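Local coordinates for protein shikimate kinase (Aquifex aeolicus, PDB 2PT5) that probably catalyses the ATP-dependent phosphorylation of the 3-hydroxyl group of shikimate, a step on the pathway to chorismate and the aromatic amino acids, at residues Y29-E34 with F60-D65; M1-I6 with S18-S23; V105-C110 with D124-L129. All blocks are in the same frame, centred on the assembly; numbering follows the deposited sequence.

Contact 1. Residues Y29-E34 with F60-D65; sequences YDVDEE and FEVLKD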
loop_
_atom_site.group_PDB
_atom_site.type_symbol
_atom_site.label_atom_id
_atom_site.label_comp_id
_atom_site.label_asym_id
_atom_site.label_seq_id
_atom_site.Cartn_x
_atom_site.Cartn_y
_atom_site.Cartn_z
ATOM N N TYR A 29 6.453 -5.482 6.937
ATOM C CA TYR A 29 5.416 -6.454 6.628
ATOM C C TYR A 29 4.526 -5.897 5.529
ATOM O O TYR A 29 4.239 -4.696 5.491
ATOM C CB TYR A 29 4.567 -6.753 7.868
ATOM C CG TYR A 29 5.240 -7.656 8.863
ATOM C CD1 TYR A 29 5.325 -9.025 8.632
ATOM C CD2 TYR A 29 5.837 -7.142 10.015
ATOM C CE1 TYR A 29 5.990 -9.862 9.515
ATOM C CE2 TYR A 29 6.511 -7.975 10.911
ATOM C CZ TYR A 29 6.582 -9.333 10.650
ATOM O OH TYR A 29 7.259 -10.172 11.500
ATOM N N ASP A 30 4.110 -6.783 4.634
ATOM C CA ASP A 30 3.226 -6.427 3.541
ATOM C C ASP A 30 1.935 -7.199 3.767
ATOM O O ASP A 30 1.952 -8.424 3.838
ATOM C CB ASP A 30 3.824 -6.830 2.201
ATOM C CG ASP A 30 2.836 -6.661 1.065
ATOM O OD1 ASP A 30 2.489 -5.509 0.743
ATOM O OD2 ASP A 30 2.391 -7.684 0.512
ATOM N N VAL A 31 0.820 -6.488 3.879
ATOM C CA VAL A 31 -0.465 -7.137 4.137
ATOM C C VAL A 31 -0.809 -8.264 3.167
ATOM O O VAL A 31 -1.051 -9.388 3.593
ATOM C CB VAL A 31 -1.615 -6.115 4.122
ATOM C CG1 VAL A 31 -2.956 -6.836 4.319
ATOM C CG2 VAL A 31 -1.379 -5.062 5.212
ATOM N N ASP A 32 -0.833 -7.970 1.869
ATOM C CA ASP A 32 -1.170 -8.997 0.890
ATOM C C ASP A 32 -0.319 -10.252 1.035
ATOM O O ASP A 32 -0.840 -11.370 0.950
ATOM C CB ASP A 32 -1.050 -8.440 -0.529
ATOM C CG ASP A 32 -2.262 -7.599 -0.935
ATOM O OD1 ASP A 32 -2.223 -7.000 -2.031
ATOM O OD2 ASP A 32 -3.252 -7.544 -0.169
ATOM N N GLU A 33 0.985 -10.079 1.254
ATOM C CA GLU A 33 1.872 -11.235 1.403
ATOM C C GLU A 33 1.510 -12.017 2.670
ATOM O O GLU A 33 1.582 -13.245 2.691
ATOM C CB GLU A 33 3.341 -10.781 1.438
ATOM C CG GLU A 33 4.059 -11.018 2.752
ATOM C CD GLU A 33 5.268 -10.108 2.941
ATOM O OE1 GLU A 33 6.070 -9.968 1.986
ATOM O OE2 GLU A 33 5.410 -9.541 4.054
ATOM N N GLU A 34 1.106 -11.311 3.722
ATOM C CA GLU A 34 0.730 -11.978 4.967
ATOM C C GLU A 34 -0.626 -12.663 4.808
ATOM O O GLU A 34 -0.845 -13.759 5.320
ATOM C CB GLU A 34 0.675 -10.970 6.120
ATOM C CG GLU A 34 2.031 -10.387 6.459
ATOM C CD GLU A 34 3.083 -11.467 6.640
ATOM O OE1 GLU A 34 2.900 -12.341 7.507
ATOM O OE2 GLU A 34 4.093 -11.451 5.908
ATOM N N PHE A 60 -8.137 -6.528 6.226
ATOM C CA PHE A 60 -8.287 -5.513 7.257
ATOM C C PHE A 60 -7.941 -6.156 8.604
ATOM O O PHE A 60 -7.290 -5.540 9.449
ATOM C CB PHE A 60 -9.707 -4.951 7.276
ATOM C CG PHE A 60 -9.840 -3.678 8.064
ATOM C CD1 PHE A 60 -8.718 -3.060 8.613
ATOM C CD2 PHE A 60 -11.084 -3.098 8.261
ATOM C CE1 PHE A 60 -8.833 -1.890 9.348
ATOM C CE2 PHE A 60 -11.209 -1.922 8.995
ATOM C CZ PHE A 60 -10.078 -1.320 9.540
ATOM N N GLU A 61 -8.364 -7.403 8.791
ATOM C CA GLU A 61 -8.067 -8.129 10.023
ATOM C C GLU A 61 -6.556 -8.249 10.164
ATOM O O GLU A 61 -5.994 -8.006 11.237
ATOM C CB GLU A 61 -8.667 -9.538 9.985
ATOM C CG GLU A 61 -8.129 -10.455 11.087
ATOM C CD GLU A 61 -8.531 -11.915 10.916
ATOM O OE1 GLU A 61 -8.018 -12.760 11.682
ATOM O OE2 GLU A 61 -9.356 -12.217 10.025
ATOM N N VAL A 62 -5.907 -8.631 9.069
ATOM C CA VAL A 62 -4.464 -8.796 9.059
ATOM C C VAL A 62 -3.775 -7.475 9.378
ATOM O O VAL A 62 -2.749 -7.450 10.062
ATOM C CB VAL A 62 -3.977 -9.320 7.688
ATOM C CG1 VAL A 62 -2.470 -9.388 7.661
ATOM C CG2 VAL A 62 -4.573 -10.701 7.422
ATOM N N LEU A 63 -4.344 -6.380 8.881
ATOM C CA LEU A 63 -3.776 -5.066 9.120
ATOM C C LEU A 63 -3.767 -4.786 10.611
ATOM O O LEU A 63 -2.742 -4.378 11.168
ATOM C CB LEU A 63 -4.590 -3.988 8.406
ATOM C CG LEU A 63 -4.163 -2.549 8.690
ATOM C CD1 LEU A 63 -2.733 -2.333 8.196
ATOM C CD2 LEU A 63 -5.132 -1.577 7.998
ATOM N N LYS A 64 -4.912 -5.001 11.256
ATOM C CA LYS A 64 -5.025 -4.767 12.690
ATOM C C LYS A 64 -4.053 -5.636 13.489
ATOM O O LYS A 64 -3.351 -5.134 14.364
ATOM C CB LYS A 64 -6.454 -5.024 13.175
ATOM C CG LYS A 64 -7.513 -4.124 12.564
ATOM C CD LYS A 64 -8.654 -3.929 13.555
ATOM C CE LYS A 64 -9.981 -3.651 12.863
ATOM N NZ LYS A 64 -10.459 -4.845 12.106
ATOM N N ASP A 65 -4.007 -6.929 13.185
ATOM C CA ASP A 65 -3.103 -7.845 13.885
ATOM C C ASP A 65 -1.641 -7.382 13.779
ATOM O O ASP A 65 -0.894 -7.389 14.763
ATOM C CB ASP A 65 -3.247 -9.264 13.318
ATOM C CG ASP A 65 -4.604 -9.884 13.628
ATOM O OD1 ASP A 65 -4.813 -11.068 13.280
ATOM O OD2 ASP A 65 -5.462 -9.190 14.220
#
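V62 lays its CG1 methyl against the first methylene of E34, with CG1 3.8 Å from E34 CB. The same V62 CG1 lies 4.2 Å from V31 CG1, so one methyl bears on two residues a helical turn apart. V31's other branch, CG2, meets L63 CD1 at 4.3 Å. With CG1 anti to the backbone N (chi1 176°), V62 holds that branch over the helix starting at V31. In this P-loop kinase fold the junction is where edge strand 28-30 of the parallel sheet runs into helix 31-39, and helix 52-66 packs over the turn. D30 is the N-cap and forms a capping box with E33: E33 N donates to D30 OD2 (2.9 Å), while D30 N donates to E33 OE2 (3.1 Å), reaching it from above the carboxylate plane. D30 OD1 is bonded to S75 OG of the neighbouring strand, giving the cap a second anchor. E34 bends at chi2, taking its carboxylate away from V62 to a salt bridge with K37. E34 OE2 lies 3.0 Å from E33 OE2, two acceptors side by side, and the lysine's charge probably eases that approach. D32, predicted to bind substrate, occupies the first turn of this capped helix.

Contact 2. Residues M1-I6 with S18-S23; sequences MRIYLI and SLLSRS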
loop_
_atom_site.group_PDB
_atom_site.type_symbol
_atom_site.label_atom_id
_atom_site.label_comp_id
_atom_site.label_asym_id
_atom_site.label_seq_id
_atom_site.Cartn_x
_atom_site.Cartn_y
_atom_site.Cartn_z
HETATM N N MSE A 1 6.872 3.048 16.900
HETATM C CA MSE A 1 6.329 3.829 15.756
HETATM C C MSE A 1 5.805 2.915 14.664
HETATM O O MSE A 1 6.444 1.929 14.302
HETATM C CB MSE A 1 7.416 4.720 15.183
HETATM C CG MSE A 1 8.633 3.943 14.765
HETATM SE SE MSE A 1 9.996 5.114 14.137
HETATM C CE MSE A 1 11.474 3.862 14.142
ATOM N N ARG A 2 4.631 3.250 14.146
ATOM C CA ARG A 2 4.006 2.472 13.087
ATOM C C ARG A 2 3.942 3.340 11.842
ATOM O O ARG A 2 3.445 4.462 11.890
ATOM C CB ARG A 2 2.591 2.047 13.494
ATOM C CG ARG A 2 2.529 1.313 14.822
ATOM C CD ARG A 2 1.161 0.710 15.052
ATOM N NE ARG A 2 1.056 0.081 16.365
ATOM C CZ ARG A 2 0.764 0.728 17.488
ATOM N NH1 ARG A 2 0.541 2.037 17.472
ATOM N NH2 ARG A 2 0.692 0.063 18.629
ATOM N N ILE A 3 4.447 2.817 10.732
ATOM C CA ILE A 3 4.451 3.559 9.478
ATOM C C ILE A 3 3.713 2.779 8.398
ATOM O O ILE A 3 4.086 1.653 8.058
ATOM C CB ILE A 3 5.887 3.823 9.009
ATOM C CG1 ILE A 3 6.629 4.658 10.059
ATOM C CG2 ILE A 3 5.873 4.530 7.662
ATOM C CD1 ILE A 3 8.132 4.702 9.829
ATOM N N TYR A 4 2.668 3.379 7.846
ATOM C CA TYR A 4 1.902 2.699 6.812
ATOM C C TYR A 4 2.165 3.263 5.430
ATOM O O TYR A 4 2.138 4.478 5.235
ATOM C CB TYR A 4 0.406 2.785 7.118
ATOM C CG TYR A 4 0.029 2.225 8.470
ATOM C CD1 TYR A 4 -0.006 3.039 9.600
ATOM C CD2 TYR A 4 -0.287 0.872 8.619
ATOM C CE1 TYR A 4 -0.352 2.518 10.856
ATOM C CE2 TYR A 4 -0.631 0.340 9.867
ATOM C CZ TYR A 4 -0.665 1.170 10.983
ATOM O OH TYR A 4 -1.013 0.652 12.220
ATOM N N LEU A 5 2.415 2.379 4.469
ATOM C CA LEU A 5 2.661 2.815 3.099
ATOM C C LEU A 5 1.426 2.492 2.268
ATOM O O LEU A 5 0.947 1.368 2.279
ATOM C CB LEU A 5 3.883 2.105 2.513
ATOM C CG LEU A 5 5.212 2.257 3.262
ATOM C CD1 LEU A 5 6.312 1.608 2.438
ATOM C CD2 LEU A 5 5.522 3.726 3.520
ATOM N N ILE A 6 0.908 3.486 1.554
ATOM C CA ILE A 6 -0.277 3.277 0.738
ATOM C C ILE A 6 -0.054 3.808 -0.668
ATOM O O ILE A 6 0.813 4.655 -0.893
ATOM C CB ILE A 6 -1.515 3.969 1.373
ATOM C CG1 ILE A 6 -1.404 5.491 1.250
ATOM C CG2 ILE A 6 -1.608 3.602 2.844
ATOM C CD1 ILE A 6 -2.536 6.254 1.944
ATOM N N SER A 18 10.813 -2.120 2.702
ATOM C CA SER A 18 11.952 -2.893 3.188
ATOM C C SER A 18 13.148 -1.982 3.475
ATOM O O SER A 18 13.754 -2.065 4.546
ATOM C CB SER A 18 12.359 -3.954 2.159
ATOM O OG SER A 18 13.546 -4.626 2.565
ATOM N N LEU A 19 13.485 -1.126 2.513
ATOM C CA LEU A 19 14.598 -0.191 2.663
ATOM C C LEU A 19 14.351 0.700 3.881
ATOM O O LEU A 19 15.244 0.947 4.694
ATOM C CB LEU A 19 14.734 0.684 1.404
ATOM C CG LEU A 19 15.272 0.070 0.101
ATOM C CD1 LEU A 19 15.113 1.063 -1.037
ATOM C CD2 LEU A 19 16.745 -0.295 0.257
ATOM N N LEU A 20 13.124 1.181 4.000
ATOM C CA LEU A 20 12.762 2.034 5.112
ATOM C C LEU A 20 12.934 1.306 6.446
ATOM O O LEU A 20 13.571 1.828 7.367
ATOM C CB LEU A 20 11.307 2.497 4.960
ATOM C CG LEU A 20 10.795 3.548 5.941
ATOM C CD1 LEU A 20 11.649 4.806 5.860
ATOM C CD2 LEU A 20 9.347 3.877 5.600
ATOM N N SER A 21 12.377 0.102 6.551
ATOM C CA SER A 21 12.458 -0.646 7.804
ATOM C C SER A 21 13.903 -0.935 8.181
ATOM O O SER A 21 14.251 -1.029 9.363
ATOM C CB SER A 21 11.680 -1.959 7.703
ATOM O OG SER A 21 12.484 -3.000 7.185
ATOM N N ARG A 22 14.747 -1.073 7.169
ATOM C CA ARG A 22 16.152 -1.350 7.405
ATOM C C ARG A 22 16.912 -0.138 7.932
ATOM O O ARG A 22 17.822 -0.286 8.743
ATOM C CB ARG A 22 16.799 -1.880 6.124
ATOM C CG ARG A 22 16.534 -3.363 5.938
ATOM C CD ARG A 22 17.307 -3.931 4.770
ATOM N NE ARG A 22 16.533 -3.930 3.535
ATOM C CZ ARG A 22 17.062 -4.123 2.333
ATOM N NH1 ARG A 22 18.374 -4.322 2.214
ATOM N NH2 ARG A 22 16.278 -4.141 1.258
ATOM N N SER A 23 16.536 1.057 7.479
ATOM C CA SER A 23 17.193 2.278 7.932
ATOM C C SER A 23 16.685 2.726 9.302
ATOM O O SER A 23 17.315 3.548 9.956
ATOM C CB SER A 23 16.952 3.408 6.940
ATOM O OG SER A 23 15.591 3.782 6.965
#
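I3 and L20 reach toward each other tip to tip, bringing I3 CG2 to 4.1 Å from L20 CD2. They join the first strand and the first helix of the P-loop NTPase fold: strand 2-6 runs up the middle of the parallel sheet, the chain turns through the predicted ATP-binding loop, and helix 13-24 comes back across the sheet face. The same L20 methyl also meets L5, its CD2 lying 4.4 Å from L5 CD2. One leucine thus rests on two strand residues of the same sheet face, and all three are buried. Dispersion and the exclusion of water account for the whole interface.

The torsions explain how so small a patch spans backbones 9.2 Å apart at their nearest, from I3 CA to S21 CA. L20 has CG anti to its own N (chi1 -172°), which carries the isobutyl group out toward the strand, and I3 presents its CG2 branch from the other side. Around them, I3 and L5 both pack on V97 of the next strand, and I3 also meets L161 of helix 150-162. L5 also touches the probable Walker A loop, next to K13, so the L5 end of this packing adjoins the predicted nucleotide site.

On the helix itself, serine hydroxyls turn back to the main chain: S21 OG donates to S18 O (3.1 Å) and S23 OG to L20 O (2.8 Å). S18 O also takes the helical N-H of R22, both donors arriving from one face of the carbonyl. Farther out, R22 grips S18 side-on: NE is 3.2 Å and NH2 3.1 Å from S18 OG, which lies about 18° out of the guanidinium plane.

Contact 3. Residues V105-C110 with D124-L129; sequences VFLERC and DEIKNL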
loop_
_atom_site.group_PDB
_atom_site.type_symbol
_atom_site.label_atom_id
_atom_site.label_comp_id
_atom_site.label_asym_id
_atom_site.label_seq_id
_atom_site.Cartn_x
_atom_site.Cartn_y
_atom_site.Cartn_z
ATOM N N VAL A 105 2.621 6.755 -15.305
ATOM C CA VAL A 105 3.539 5.782 -14.710
ATOM C C VAL A 105 2.758 4.536 -14.299
ATOM O O VAL A 105 3.192 3.405 -14.521
ATOM C CB VAL A 105 4.244 6.361 -13.470
ATOM C CG1 VAL A 105 5.005 5.260 -12.739
ATOM C CG2 VAL A 105 5.205 7.472 -13.893
ATOM N N PHE A 106 1.604 4.772 -13.686
ATOM C CA PHE A 106 0.693 3.723 -13.236
ATOM C C PHE A 106 0.379 2.807 -14.409
ATOM O O PHE A 106 0.472 1.583 -14.315
ATOM C CB PHE A 106 -0.595 4.386 -12.730
ATOM C CG PHE A 106 -1.762 3.451 -12.578
ATOM C CD1 PHE A 106 -1.857 2.593 -11.484
ATOM C CD2 PHE A 106 -2.798 3.467 -13.505
ATOM C CE1 PHE A 106 -2.969 1.771 -11.314
ATOM C CE2 PHE A 106 -3.914 2.653 -13.345
ATOM C CZ PHE A 106 -4.001 1.802 -12.244
ATOM N N LEU A 107 0.025 3.426 -15.524
ATOM C CA LEU A 107 -0.339 2.714 -16.739
ATOM C C LEU A 107 0.784 1.834 -17.269
ATOM O O LEU A 107 0.548 0.715 -17.703
ATOM C CB LEU A 107 -0.746 3.728 -17.802
ATOM C CG LEU A 107 -2.141 3.669 -18.421
ATOM C CD1 LEU A 107 -3.166 3.163 -17.432
ATOM C CD2 LEU A 107 -2.491 5.064 -18.917
ATOM N N GLU A 108 2.011 2.341 -17.224
ATOM C CA GLU A 108 3.146 1.585 -17.729
ATOM C C GLU A 108 3.716 0.543 -16.760
ATOM O O GLU A 108 4.369 -0.400 -17.196
ATOM C CB GLU A 108 4.248 2.550 -18.206
ATOM C CG GLU A 108 4.763 3.523 -17.163
ATOM C CD GLU A 108 5.333 4.805 -17.778
ATOM O OE1 GLU A 108 5.960 5.596 -17.038
ATOM O OE2 GLU A 108 5.144 5.028 -18.997
ATOM N N ARG A 109 3.455 0.686 -15.463
ATOM C CA ARG A 109 3.991 -0.270 -14.484
ATOM C C ARG A 109 2.986 -1.267 -13.906
ATOM O O ARG A 109 3.332 -2.417 -13.649
ATOM C CB ARG A 109 4.642 0.470 -13.307
ATOM C CG ARG A 109 5.844 1.351 -13.638
ATOM C CD ARG A 109 6.388 1.997 -12.354
ATOM N NE ARG A 109 7.418 3.002 -12.621
ATOM C CZ ARG A 109 8.102 3.650 -11.679
ATOM N NH1 ARG A 109 7.879 3.405 -10.391
ATOM N NH2 ARG A 109 9.000 4.556 -12.025
ATOM N N CYS A 110 1.750 -0.830 -13.692
ATOM C CA CYS A 110 0.733 -1.692 -13.094
ATOM C C CYS A 110 0.094 -2.733 -14.024
ATOM O O CYS A 110 0.221 -2.673 -15.249
ATOM C CB CYS A 110 -0.366 -0.828 -12.458
ATOM S SG CYS A 110 -0.082 -0.225 -10.748
ATOM N N ASP A 124 -11.187 3.179 -20.054
ATOM C CA ASP A 124 -12.326 3.426 -19.170
ATOM C C ASP A 124 -12.485 2.357 -18.095
ATOM O O ASP A 124 -13.124 2.575 -17.067
ATOM C CB ASP A 124 -13.600 3.531 -20.007
ATOM C CG ASP A 124 -13.484 4.580 -21.105
ATOM O OD1 ASP A 124 -13.323 5.776 -20.775
ATOM O OD2 ASP A 124 -13.539 4.205 -22.297
ATOM N N GLU A 125 -11.878 1.202 -18.340
ATOM C CA GLU A 125 -11.925 0.083 -17.415
ATOM C C GLU A 125 -11.200 0.404 -16.098
ATOM O O GLU A 125 -11.516 -0.182 -15.062
ATOM C CB GLU A 125 -11.265 -1.138 -18.064
ATOM C CG GLU A 125 -11.839 -2.488 -17.645
ATOM C CD GLU A 125 -13.079 -2.860 -18.436
ATOM O OE1 GLU A 125 -13.000 -2.843 -19.682
ATOM O OE2 GLU A 125 -14.125 -3.173 -17.824
ATOM N N ILE A 126 -10.242 1.335 -16.137
ATOM C CA ILE A 126 -9.453 1.674 -14.945
ATOM C C ILE A 126 -9.162 3.155 -14.661
ATOM O O ILE A 126 -8.521 3.469 -13.655
ATOM C CB ILE A 126 -8.079 0.971 -14.992
ATOM C CG1 ILE A 126 -7.247 1.565 -16.127
ATOM C CG2 ILE A 126 -8.258 -0.534 -15.180
ATOM C CD1 ILE A 126 -5.974 0.812 -16.443
ATOM N N LYS A 127 -9.604 4.069 -15.521
ATOM C CA LYS A 127 -9.313 5.489 -15.274
ATOM C C LYS A 127 -10.042 6.044 -14.053
ATOM O O LYS A 127 -9.464 6.772 -13.251
ATOM C CB LYS A 127 -9.657 6.339 -16.509
ATOM C CG LYS A 127 -9.274 7.800 -16.358
ATOM C CD LYS A 127 -9.240 8.533 -17.706
ATOM C CE LYS A 127 -10.581 8.449 -18.454
ATOM N NZ LYS A 127 -11.695 9.146 -17.741
ATOM N N ASN A 128 -11.312 5.690 -13.911
ATOM C CA ASN A 128 -12.110 6.170 -12.789
ATOM C C ASN A 128 -11.617 5.601 -11.453
ATOM O O ASN A 128 -11.568 6.309 -10.438
ATOM C CB ASN A 128 -13.583 5.799 -13.014
ATOM C CG ASN A 128 -14.517 6.447 -12.001
ATOM O OD1 ASN A 128 -14.704 5.946 -10.893
ATOM N ND2 ASN A 128 -15.102 7.577 -12.380
ATOM N N LEU A 129 -11.237 4.328 -11.460
ATOM C CA LEU A 129 -10.762 3.688 -10.244
ATOM C C LEU A 129 -9.445 4.335 -9.808
ATOM O O LEU A 129 -9.234 4.606 -8.622
ATOM C CB LEU A 129 -10.591 2.178 -10.475
ATOM C CG LEU A 129 -10.491 1.292 -9.226
ATOM C CD1 LEU A 129 -11.663 1.577 -8.291
ATOM C CD2 LEU A 129 -10.487 -0.175 -9.634
#
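I126 and L107 make the tighter of two apolar contacts here, with I126 CD1 3.8 Å from L107 CD1; the same methyl lies 4.2 Å from F106 CE2. One isoleucine tip therefore serves both partners, meeting the aromatic ring and the leucine at a slant. I126 CG1 stands between the backbone N and the carbonyl carbon (chi1 68°), and an extended chi2 then carries CD1 outward across the gap. L107 holds torsions away from the staggered positions, and its end swings nearer to I126 than its first bond alone would suggest. The backbones themselves stay apart, L107 CA being 9.3 Å from I126 CA.

Aromatic contacts continue on the F106 side. Its ring meets those of F130 and F8 with the planes inclined by about 50° and 55°, so I126 adds an aliphatic methyl to a group of phenylalanines. F106 also touches L118.

The main-chain bonds close the end of helix 103-109: R109 N donates to V105 O (2.9 Å). C110 N still bonds to F106 O (2.8 Å), although C110 is the first residue to leave the helical backbone conformation.

The covalent link follows there. C110 SG is joined in a disulfide to C10, a residue predicted to bind ATP, which ties the end of this helix to the phosphate-binding loop.

The 13 residues between the segments include neither helix nor strand and contain R116, a predicted ATP ligand; they are consistent with the mobile lid of shikimate kinases. The contact thus lies at the base of that excursion: helix 103-109, reached from strand 95-100, stands on one side, and I126, at the N-cap of helix 127-137, which leads on to edge strand 142-145, on the other.

Contacts 1 and 2 both rest on the parallel sheet. Their centres are 14 Å apart, and they touch where L63 CD1 packs 3.8 Å from Y4 CE2. They follow in series, helix 13-24 leading to strand 28-30. Contact 3 stands on the other side of the chain's centre, about 24 Å from contact 1 and 26 Å from contact 2, centre to centre. The predicted active site relates all three: the L5 side chain of contact 2 lies about 4 Å from that of K13 in the predicted ATP loop, contact 1 carries D32 for substrate, and in contact 3 the F106 side chain is about 4 Å from that of C10 and 7 Å from that of R133.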